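Local coordinates for NmrA family protein (Shigella flexneri 2a, PDB 3QVO) that is of unknown function but probably binds NAD(P) through the Rossmann fold of the NmrA family, at residues L27-G32 with A80-A85; A36-N41 with S199-I204; S107-M112 with S161-T166. All coordinates share one frame; numbering follows the deposited sequence.

Contact 1 of 3, residues L27-G32 with A80-A85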
loop_
_atom_site.group_PDB
_atom_site.type_symbol
_atom_site.label_atom_id
_atom_site.label_comp_id
_atom_site.label_asym_id
_atom_site.label_seq_id
_atom_site.Cartn_x
_atom_site.Cartn_y
_atom_site.Cartn_z
ATOM N N LEU A 27 5.701 -8.923 -0.679
ATOM C CA LEU A 27 5.275 -8.961 0.723
ATOM C C LEU A 27 4.159 -7.964 0.935
ATOM O O LEU A 27 4.331 -6.787 0.636
ATOM C CB LEU A 27 6.448 -8.639 1.634
ATOM C CG LEU A 27 6.189 -8.507 3.122
ATOM C CD1 LEU A 27 5.646 -9.802 3.744
ATOM C CD2 LEU A 27 7.445 -7.990 3.771
ATOM N N ILE A 28 3.012 -8.443 1.413
ATOM C CA ILE A 28 1.866 -7.612 1.639
ATOM C C ILE A 28 1.755 -7.428 3.146
ATOM O O ILE A 28 1.437 -8.384 3.881
ATOM C CB ILE A 28 0.597 -8.250 1.026
ATOM C CG1 ILE A 28 0.798 -8.392 -0.497
ATOM C CG2 ILE A 28 -0.638 -7.401 1.328
ATOM C CD1 ILE A 28 -0.327 -8.963 -1.251
ATOM N N LEU A 29 2.051 -6.206 3.615
ATOM C CA LEU A 29 1.930 -5.881 5.033
ATOM C C LEU A 29 0.559 -5.344 5.317
ATOM O O LEU A 29 0.117 -4.478 4.622
ATOM C CB LEU A 29 2.945 -4.818 5.393
ATOM C CG LEU A 29 4.374 -5.265 5.174
ATOM C CD1 LEU A 29 5.238 -4.023 5.361
ATOM C CD2 LEU A 29 4.689 -6.428 6.149
ATOM N N GLY A 30 -0.128 -5.849 6.325
ATOM C CA GLY A 30 -1.542 -5.456 6.550
ATOM C C GLY A 30 -2.469 -6.222 5.617
ATOM O O GLY A 30 -3.416 -5.678 5.034
ATOM N N ALA A 31 -2.201 -7.510 5.467
ATOM C CA ALA A 31 -2.832 -8.285 4.385
ATOM C C ALA A 31 -4.305 -8.542 4.655
ATOM O O ALA A 31 -5.010 -8.934 3.768
ATOM C CB ALA A 31 -2.094 -9.598 4.138
ATOM N N GLY A 32 -4.783 -8.329 5.875
ATOM C CA GLY A 32 -6.240 -8.399 6.129
ATOM C C GLY A 32 -7.036 -7.148 5.765
ATOM O O GLY A 32 -8.220 -7.082 5.985
ATOM N N ALA A 80 11.699 -8.227 14.752
ATOM C CA ALA A 80 12.184 -9.565 14.441
ATOM C C ALA A 80 11.236 -10.296 13.449
ATOM O O ALA A 80 11.687 -10.887 12.486
ATOM C CB ALA A 80 12.370 -10.386 15.713
ATOM N N ALA A 81 9.920 -10.203 13.645
ATOM C CA ALA A 81 9.013 -10.941 12.808
ATOM C C ALA A 81 9.058 -10.355 11.408
ATOM O O ALA A 81 9.018 -11.081 10.408
ATOM C CB ALA A 81 7.634 -10.883 13.370
ATOM N N LEU A 82 9.082 -9.033 11.343
ATOM C CA LEU A 82 9.084 -8.316 10.097
ATOM C C LEU A 82 10.341 -8.616 9.299
ATOM O O LEU A 82 10.242 -8.963 8.148
ATOM C CB LEU A 82 8.911 -6.816 10.345
ATOM C CG LEU A 82 8.906 -5.959 9.058
ATOM C CD1 LEU A 82 7.775 -6.321 8.178
ATOM C CD2 LEU A 82 8.914 -4.488 9.388
ATOM N N LYS A 83 11.509 -8.591 9.918
ATOM C CA LYS A 83 12.747 -9.004 9.222
ATOM C C LYS A 83 12.634 -10.426 8.692
ATOM O O LYS A 83 12.998 -10.701 7.547
ATOM C CB LYS A 83 13.996 -8.845 10.085
ATOM N N GLN A 84 12.104 -11.351 9.479
ATOM C CA GLN A 84 11.988 -12.743 8.945
ATOM C C GLN A 84 11.193 -12.788 7.665
ATOM O O GLN A 84 11.541 -13.516 6.725
ATOM C CB GLN A 84 11.290 -13.669 9.907
ATOM C CG GLN A 84 11.854 -13.668 11.315
ATOM C CD GLN A 84 13.028 -14.578 11.456
ATOM O OE1 GLN A 84 13.752 -14.844 10.492
ATOM N NE2 GLN A 84 13.229 -15.071 12.661
ATOM N N ALA A 85 10.090 -12.040 7.660
ATOM C CA ALA A 85 9.167 -12.036 6.544
ATOM C C ALA A 85 9.758 -11.307 5.336
ATOM O O ALA A 85 9.373 -11.555 4.178
ATOM C CB ALA A 85 7.852 -11.353 6.960
#
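L27 on the strand and A85 on the helix face each other directly: their side chains set out toward one another, and L27 CD1 lies 4.2 Å from A85 CB. The other methyl of L27 also reaches the helix, with CD2 4.1 Å from the carbonyl O of A85, so the branched end of the leucine spreads over one alanine and its peptide group. With CG anti to the backbone N (chi1 175°), the L27 side chain is extended out of the strand and presents both methyls to the helix. The A85 carbonyl O accepts a hydrogen bond from Q89 NE2, so the apolar methyls lie beside an oxygen that already has a polar partner.

About one helical turn before A85, L82 makes the second point of contact. Its CD1 meets CD2 of L29 at 3.7 Å, methyl against methyl, and the two leucine side chains cross at about a right angle. Neither sets out straight toward the opposite segment; in both cases only the branched end closes the distance. No hydrogen bond crosses the interface, and all four touching residues are buried. K83, the residue after L82, belongs to the 5-mercapto-2-nitro-benzoic acid pocket with Q87 and C115.

Past L29 the strand gives way to G30, A31 and G32, part of the glycine-rich loop that in Rossmann folds receives the dinucleotide. The contact thus packs helix 79-86 against the first strand of the sheet, an interior one. Strand 24-29 runs between strands 49-55 and 91-95, hydrogen-bonded to both, while L82 turns its flank to S107 and A111 of helix 101-114, whose V108 also touches L29.

Contact 2 of 3, residues A36-N41 with S199-I204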
loop_
_atom_site.group_PDB
_atom_site.type_symbol
_atom_site.label_atom_id
_atom_site.label_comp_id
_atom_site.label_asym_id
_atom_site.label_seq_id
_atom_site.Cartn_x
_atom_site.Cartn_y
_atom_site.Cartn_z
ATOM N N ALA A 36 -6.120 -4.557 0.330
ATOM C CA ALA A 36 -5.236 -5.696 0.228
ATOM C C ALA A 36 -5.944 -6.932 -0.399
ATOM O O ALA A 36 -5.335 -7.644 -1.198
ATOM C CB ALA A 36 -4.625 -6.038 1.593
ATOM N N ARG A 37 -7.218 -7.152 -0.056
ATOM C CA ARG A 37 -7.956 -8.345 -0.463
ATOM C C ARG A 37 -8.145 -8.443 -1.963
ATOM O O ARG A 37 -8.139 -9.544 -2.527
ATOM C CB ARG A 37 -9.332 -8.429 0.217
ATOM N N HIS A 38 -8.301 -7.288 -2.599
ATOM C CA HIS A 38 -8.435 -7.214 -4.037
ATOM C C HIS A 38 -7.062 -7.478 -4.664
ATOM O O HIS A 38 -6.963 -8.155 -5.666
ATOM C CB HIS A 38 -8.937 -5.836 -4.490
ATOM C CG HIS A 38 -10.312 -5.476 -4.018
ATOM N ND1 HIS A 38 -11.454 -6.020 -4.555
ATOM C CD2 HIS A 38 -10.732 -4.548 -3.127
ATOM C CE1 HIS A 38 -12.516 -5.487 -3.977
ATOM N NE2 HIS A 38 -12.104 -4.581 -3.109
ATOM N N VAL A 39 -6.010 -6.937 -4.088
ATOM C CA VAL A 39 -4.679 -7.138 -4.631
ATOM C C VAL A 39 -4.332 -8.613 -4.566
ATOM O O VAL A 39 -3.883 -9.208 -5.561
ATOM C CB VAL A 39 -3.605 -6.378 -3.844
ATOM C CG1 VAL A 39 -2.255 -6.738 -4.333
ATOM C CG2 VAL A 39 -3.827 -4.913 -3.937
ATOM N N ILE A 40 -4.593 -9.206 -3.408
ATOM C CA ILE A 40 -4.285 -10.621 -3.193
ATOM C C ILE A 40 -4.978 -11.469 -4.255
ATOM O O ILE A 40 -4.385 -12.378 -4.821
ATOM C CB ILE A 40 -4.743 -11.052 -1.795
ATOM C CG1 ILE A 40 -3.816 -10.460 -0.763
ATOM C CG2 ILE A 40 -4.829 -12.559 -1.646
ATOM C CD1 ILE A 40 -4.402 -10.446 0.646
ATOM N N ASN A 41 -6.241 -11.153 -4.515
ATOM C CA ASN A 41 -7.054 -11.808 -5.520
ATOM C C ASN A 41 -6.561 -11.659 -6.953
ATOM O O ASN A 41 -6.643 -12.589 -7.763
ATOM C CB ASN A 41 -8.419 -11.171 -5.494
ATOM C CG ASN A 41 -9.479 -12.060 -4.927
ATOM O OD1 ASN A 41 -9.732 -12.024 -3.701
ATOM N ND2 ASN A 41 -10.188 -12.816 -5.828
ATOM N N SER A 199 -10.155 0.240 -7.693
ATOM C CA SER A 199 -9.312 1.084 -8.516
ATOM C C SER A 199 -7.899 1.118 -7.957
ATOM O O SER A 199 -6.911 0.941 -8.688
ATOM C CB SER A 199 -9.845 2.507 -8.589
ATOM O OG SER A 199 -11.131 2.581 -9.234
ATOM N N VAL A 200 -7.803 1.328 -6.654
ATOM C CA VAL A 200 -6.506 1.468 -6.039
ATOM C C VAL A 200 -5.762 0.142 -6.115
ATOM O O VAL A 200 -4.569 0.115 -6.369
ATOM C CB VAL A 200 -6.618 1.970 -4.604
ATOM C CG1 VAL A 200 -5.218 2.135 -3.985
ATOM C CG2 VAL A 200 -7.374 3.291 -4.579
ATOM N N ALA A 201 -6.480 -0.956 -5.937
ATOM C CA ALA A 201 -5.867 -2.283 -6.085
ATOM C C ALA A 201 -5.345 -2.500 -7.494
ATOM O O ALA A 201 -4.259 -3.055 -7.685
ATOM C CB ALA A 201 -6.838 -3.393 -5.708
ATOM N N ALA A 202 -6.103 -2.058 -8.485
ATOM C CA ALA A 202 -5.675 -2.177 -9.881
ATOM C C ALA A 202 -4.355 -1.450 -10.100
ATOM O O ALA A 202 -3.491 -1.946 -10.779
ATOM C CB ALA A 202 -6.731 -1.638 -10.800
ATOM N N LEU A 203 -4.200 -0.269 -9.540
ATOM C CA LEU A 203 -2.933 0.454 -9.678
ATOM C C LEU A 203 -1.801 -0.335 -9.016
ATOM O O LEU A 203 -0.762 -0.508 -9.592
ATOM C CB LEU A 203 -3.016 1.851 -9.040
ATOM C CG LEU A 203 -1.768 2.749 -9.220
ATOM C CD1 LEU A 203 -1.274 2.960 -10.701
ATOM C CD2 LEU A 203 -2.019 4.104 -8.567
ATOM N N ILE A 204 -2.023 -0.778 -7.789
ATOM C CA ILE A 204 -1.020 -1.474 -7.038
ATOM C C ILE A 204 -0.550 -2.664 -7.872
ATOM O O ILE A 204 0.643 -2.820 -8.100
ATOM C CB ILE A 204 -1.538 -1.864 -5.632
ATOM C CG1 ILE A 204 -1.770 -0.597 -4.797
ATOM C CG2 ILE A 204 -0.537 -2.769 -4.882
ATOM C CD1 ILE A 204 -2.655 -0.828 -3.596
#
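Helices 36-41 and 199-204 run in broadly the same direction, their axes crossing at -47° with a closest approach of 8.5 Å. The backbones come nearest at V39 and A201, whose CA atoms are 5.2 Å apart, a separation allowed by the small side chain of A201 at the crossing point. The methyl of A201 points into the opposite helix and meets two consecutive residues there. A201 CB lies 3.4 Å from H38 CB, a close approach, and 3.8 Å from V39 CG2, so the alanine methyl rests against the CB of one residue and a branch methyl of the next.

V39 divides its two branches: CG1 is anti to the backbone N (chi1 173°), and CG2, anti to the carbonyl carbon, is the branch that does the touching. The same CG2 reaches along helix 199-204 to the next turn, where I204 offers its own CG2 at 4.0 Å.

Helix 34-43 is the first helix of the Rossmann fold, following strand 24-29 and the glycine-rich loop, and its N-terminal end would, as in relatives, be directed at the phosphates of a bound dinucleotide. Helix 197-209 comes late in the chain and packs beside it on the same face of the sheet. Both V39 and I204 rest on Y93 of the central strand 91-95, and I204 reaches further to L168 of strand 164-174.

The H38 side chain is partly exposed and lies against R197 and K198 at the start of helix 197-209. In the first turn of that helix S199 OG hydrogen-bonds to S196 OG and to the backbone N of D180.

Contact 3 of 3, residues S107-M112 with S161-T166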
loop_
_atom_site.group_PDB
_atom_site.type_symbol
_atom_site.label_atom_id
_atom_site.label_comp_id
_atom_site.label_asym_id
_atom_site.label_seq_id
_atom_site.Cartn_x
_atom_site.Cartn_y
_atom_site.Cartn_z
ATOM N N SER A 107 9.910 1.393 10.680
ATOM C CA SER A 107 10.212 -0.000 10.875
ATOM C C SER A 107 10.262 -0.734 9.528
ATOM O O SER A 107 11.125 -1.598 9.319
ATOM C CB SER A 107 9.200 -0.620 11.842
ATOM O OG SER A 107 9.387 -2.004 11.993
ATOM N N VAL A 108 9.397 -0.349 8.596
ATOM C CA VAL A 108 9.399 -0.975 7.324
ATOM C C VAL A 108 10.679 -0.590 6.580
ATOM O O VAL A 108 11.330 -1.437 5.965
ATOM C CB VAL A 108 8.116 -0.660 6.518
ATOM C CG1 VAL A 108 8.193 -1.174 5.058
ATOM C CG2 VAL A 108 6.893 -1.270 7.223
ATOM N N ILE A 109 11.064 0.670 6.664
ATOM C CA ILE A 109 12.220 1.147 5.898
ATOM C C ILE A 109 13.495 0.411 6.367
ATOM O O ILE A 109 14.303 -0.070 5.549
ATOM C CB ILE A 109 12.356 2.638 6.091
ATOM C CG1 ILE A 109 11.224 3.384 5.349
ATOM C CG2 ILE A 109 13.710 3.141 5.654
ATOM C CD1 ILE A 109 11.003 4.838 5.895
ATOM N N ALA A 110 13.663 0.357 7.681
ATOM C CA ALA A 110 14.764 -0.313 8.346
ATOM C C ALA A 110 14.852 -1.787 7.948
ATOM O O ALA A 110 15.915 -2.271 7.662
ATOM C CB ALA A 110 14.606 -0.214 9.831
ATOM N N ALA A 111 13.735 -2.492 7.948
ATOM C CA ALA A 111 13.723 -3.907 7.578
ATOM C C ALA A 111 14.073 -4.066 6.079
ATOM O O ALA A 111 14.867 -4.928 5.693
ATOM C CB ALA A 111 12.347 -4.543 7.882
HETATM N N MSE A 112 13.483 -3.270 5.224
HETATM C CA MSE A 112 13.883 -3.289 3.810
HETATM C C MSE A 112 15.399 -3.093 3.679
HETATM O O MSE A 112 16.068 -3.862 3.006
HETATM C CB MSE A 112 13.154 -2.234 3.036
HETATM C CG MSE A 112 11.683 -2.492 2.984
HETATM SE SE MSE A 112 10.648 -1.295 1.958
HETATM C CE MSE A 112 11.591 -1.504 0.260
ATOM N N SER A 161 14.213 8.143 2.242
ATOM C CA SER A 161 14.766 6.831 2.536
ATOM C C SER A 161 15.809 6.308 1.561
ATOM O O SER A 161 16.524 5.379 1.898
ATOM C CB SER A 161 13.650 5.807 2.591
ATOM O OG SER A 161 13.020 5.704 1.340
ATOM N N GLY A 162 15.858 6.870 0.361
ATOM C CA GLY A 162 16.661 6.350 -0.722
ATOM C C GLY A 162 16.149 5.029 -1.301
ATOM O O GLY A 162 16.897 4.311 -1.976
ATOM N N LEU A 163 14.900 4.685 -1.018
ATOM C CA LEU A 163 14.307 3.461 -1.514
ATOM C C LEU A 163 13.626 3.789 -2.829
ATOM O O LEU A 163 13.384 4.935 -3.132
ATOM C CB LEU A 163 13.297 2.852 -0.513
ATOM C CG LEU A 163 13.830 2.321 0.828
ATOM C CD1 LEU A 163 12.721 2.057 1.843
ATOM C CD2 LEU A 163 14.639 1.034 0.653
ATOM N N GLU A 164 13.293 2.756 -3.589
ATOM C CA GLU A 164 12.545 2.919 -4.825
ATOM C C GLU A 164 11.062 2.895 -4.442
ATOM O O GLU A 164 10.444 1.831 -4.415
ATOM C CB GLU A 164 12.919 1.815 -5.833
ATOM C CG GLU A 164 14.290 2.035 -6.523
ATOM C CD GLU A 164 14.767 0.855 -7.394
ATOM O OE1 GLU A 164 14.276 -0.290 -7.224
ATOM O OE2 GLU A 164 15.664 1.078 -8.256
ATOM N N TYR A 165 10.518 4.058 -4.109
ATOM C CA TYR A 165 9.197 4.134 -3.502
ATOM C C TYR A 165 8.137 4.633 -4.448
ATOM O O TYR A 165 8.412 5.302 -5.403
ATOM C CB TYR A 165 9.219 5.028 -2.240
ATOM C CG TYR A 165 9.445 6.499 -2.522
ATOM C CD1 TYR A 165 8.393 7.317 -2.867
ATOM C CD2 TYR A 165 10.708 7.058 -2.444
ATOM C CE1 TYR A 165 8.590 8.635 -3.155
ATOM C CE2 TYR A 165 10.930 8.380 -2.718
ATOM C CZ TYR A 165 9.851 9.176 -3.081
ATOM O OH TYR A 165 9.994 10.516 -3.349
ATOM N N THR A 166 6.909 4.251 -4.176
ATOM C CA THR A 166 5.757 4.928 -4.706
ATOM C C THR A 166 4.810 5.102 -3.518
ATOM O O THR A 166 4.450 4.123 -2.862
ATOM C CB THR A 166 5.068 4.111 -5.762
ATOM O OG1 THR A 166 6.005 3.702 -6.790
ATOM C CG2 THR A 166 3.880 4.895 -6.343
#
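The side chain of L163 reaches across from the loop into the angle between I109 and M112, residues one turn apart on the helix. Its CD1 touches both, lying 4.0 Å from I109 CG1 and 3.9 Å from the selenium of M112, a selenomethionine. L163 CD2 lies 4.0 Å from M112 CE; the bend of the M112 chain at its last torsion (chi3 56°) swings that methyl alongside the leucine. A smaller contact joins I109 CG2 to S161 CB at 4.1 Å.

The turn before L163 helps to position it. S161 OG accepts a hydrogen bond from the L163 backbone N (3.2 Å, 152° at the hydrogen), closing an ST turn around G162, which has a positive phi (70°), a conformation readily taken by glycine. The same hydroxyl also bonds to the carbonyl O of I158, linking the turn to the end of helix 149-159.

Beyond this, I109 packs on A157 and I158 of that helix, and M112 lies against V117 and against L120 of strand 119-123. M112 also touches M86 of helix 79-86. Helix 101-114 is therefore held between helices 79-86 and 149-159, while strand 164-174, entered just after L163, pairs in parallel with strand 119-123.

Overall arrangement
The three contacts lie on the two faces of one Rossmann-type sheet. Contacts 1 and 3, centred about 14 Å apart, share a face and touch where L82 meets S107, V108 and A111. Contact 2 lies on the other face, centred about 17 Å from contact 1 and 21 Å from contact 3; it meets contact 1 through I28 and A31 against I40, and G30 and A31 against A36, strand 24-29 and helix 34-43 being consecutive, joined by the glycine-rich loop. Contact 2 opens between the halves of contact 1, which closes before contact 3 opens, and itself closes last. The first strand packs on both layers and leads into the loop where a dinucleotide would probably bind.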